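Local atomic coordinates of lovastatin nonaketide synthase mokA (Monascus pilosus, PDB entry 6AD3), a protein that builds the nonaketide dihydromonacolin L, a lovastatin (monacolin K) precursor, from malonyl-CoA by nine iterative steps, and is represented here by its condensation domain. Residues I504-L507 against S508-M512. The protein carries 1 engineered substitution. Sequence-based numbering, arbitrary orientation.
Sequences ISIL and SMFSM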
loop_
_atom_site.group_PDB
_atom_site.type_symbol
_atom_site.label_atom_id
_atom_site.label_comp_id
_atom_site.label_asym_id
_atom_site.label_seq_id
_atom_site.Cartn_x
_atom_site.Cartn_y
_atom_site.Cartn_z
ATOM N N ILE A 504 -3.911 -2.466 20.188
ATOM C CA ILE A 504 -4.920 -1.551 20.706
ATOM C C ILE A 504 -4.704 -1.308 22.201
ATOM O O ILE A 504 -4.747 -0.142 22.698
ATOM C CB ILE A 504 -6.342 -2.072 20.426
ATOM C CG1 ILE A 504 -6.621 -1.951 18.921
ATOM C CG2 ILE A 504 -7.387 -1.295 21.229
ATOM C CD1 ILE A 504 -7.858 -2.688 18.471
ATOM N N SER A 505 -4.405 -2.378 22.922
ATOM C CA SER A 505 -4.048 -2.241 24.347
ATOM C C SER A 505 -2.867 -1.303 24.584
ATOM O O SER A 505 -2.892 -0.434 25.488
ATOM C CB SER A 505 -3.814 -3.631 24.986
ATOM O OG SER A 505 -5.041 -4.368 25.032
ATOM N N ILE A 506 -1.834 -1.443 23.785
ATOM C CA ILE A 506 -0.631 -0.654 23.969
ATOM C C ILE A 506 -0.867 0.810 23.593
ATOM O O ILE A 506 -0.366 1.709 24.265
ATOM C CB ILE A 506 0.608 -1.296 23.227
ATOM C CG1 ILE A 506 1.821 -1.310 24.154
ATOM C CG2 ILE A 506 0.921 -0.602 21.932
ATOM C CD1 ILE A 506 3.117 -1.804 23.507
ATOM N N LEU A 507 -1.706 1.060 22.579
ATOM C CA LEU A 507 -2.102 2.421 22.223
ATOM C C LEU A 507 -2.913 3.042 23.331
ATOM O O LEU A 507 -2.695 4.183 23.702
ATOM C CB LEU A 507 -2.986 2.430 20.971
ATOM C CG LEU A 507 -2.287 2.095 19.646
ATOM C CD1 LEU A 507 -3.358 1.888 18.572
ATOM C CD2 LEU A 507 -1.317 3.181 19.226
ATOM N N SER A 508 -3.796 2.256 23.922
ATOM C CA SER A 508 -4.627 2.782 24.975
ATOM C C SER A 508 -3.751 3.132 26.201
ATOM O O SER A 508 -3.925 4.184 26.842
ATOM C CB SER A 508 -5.703 1.762 25.352
ATOM O OG SER A 508 -6.484 2.295 26.425
ATOM N N MET A 509 -2.794 2.266 26.520
ATOM C CA MET A 509 -1.988 2.475 27.719
ATOM C C MET A 509 -1.053 3.678 27.556
ATOM O O MET A 509 -0.969 4.545 28.434
ATOM C CB MET A 509 -1.213 1.191 28.043
ATOM C CG MET A 509 -0.223 1.293 29.155
ATOM S SD MET A 509 0.697 -0.271 29.411
ATOM C CE MET A 509 1.754 -0.288 27.953
ATOM N N PHE A 510 -0.357 3.755 26.436
ATOM C CA PHE A 510 0.602 4.842 26.235
ATOM C C PHE A 510 -0.070 6.194 26.026
ATOM O O PHE A 510 0.522 7.239 26.361
ATOM C CB PHE A 510 1.578 4.542 25.076
ATOM C CG PHE A 510 2.605 3.490 25.401
ATOM C CD1 PHE A 510 3.293 3.514 26.595
ATOM C CD2 PHE A 510 2.871 2.466 24.512
ATOM C CE1 PHE A 510 4.258 2.571 26.885
ATOM C CE2 PHE A 510 3.836 1.501 24.806
ATOM C CZ PHE A 510 4.508 1.537 25.995
ATOM N N SER A 511 -1.261 6.196 25.421
ATOM C CA SER A 511 -1.942 7.415 25.168
ATOM C C SER A 511 -2.580 7.926 26.470
ATOM O O SER A 511 -2.716 9.118 26.645
ATOM C CB SER A 511 -2.981 7.263 24.052
ATOM O OG SER A 511 -4.112 6.508 24.460
ATOM N N MET A 512 -2.867 7.007 27.396
ATOM C CA MET A 512 -3.295 7.382 28.776
ATOM C C MET A 512 -2.098 7.934 29.569
ATOM O O MET A 512 -2.223 8.899 30.306
ATOM C CB MET A 512 -3.866 6.152 29.469
ATOM C CG MET A 512 -4.499 6.391 30.816
ATOM S SD MET A 512 -6.022 7.350 30.689
ATOM C CE MET A 512 -7.102 6.123 29.943
#
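Leu-507 O accepts two hydrogen bonds from Ser-511, one from the backbone N at 3.0 Å and one from OG at 2.8 Å. The oxygen is thus held by two donors, one tilted moderately to each face of the carbonyl plane. In Ser-511 a chi1 of 72° sets OG between the backbone N and the carbonyl carbon and turns the hydroxyl back toward the preceding turn, satisfying it within the helix. Three further i to i+4 bonds identify residues 504-512 as regular alpha-helix: Ser-508 N to Ile-504 O (2.9 Å), Met-509 N to Ser-505 O, and Phe-510 N to Ile-506 O. The last is the straightest of the three, with an N-H...O angle of 169°. Met-512 N continues the pattern to Ser-508 O (3.1 Å). Ser-505 OG, like that of Ser-511, reaches back one turn, bonding to Glu-501 O.

The apolar contacts lie on another side of the helix. Ile-506 and Phe-510 run side by side, CG1 of the isoleucine meeting ring atom CE2 at 3.5 Å. Met-509, bent at its last torsion (chi3 72°), brings CE within 3.9 Å of Ile-506 CG1 and sets the same methyl 3.8 Å above the plane of the Phe-510 ring, near its rim.

Both segments belong to the C-terminal helix 495-512 of the condensation domain. Helix 327-343 meets Leu-507 through Tyr-331 and Ala-334, and Ile-506 and Phe-510 through Arg-341. Phe-510 also stacks with Phe-386 at the start of helix 386-401, while Ser-511 packs on Val-312, Arg-315 and Ile-316 of helix 310-322.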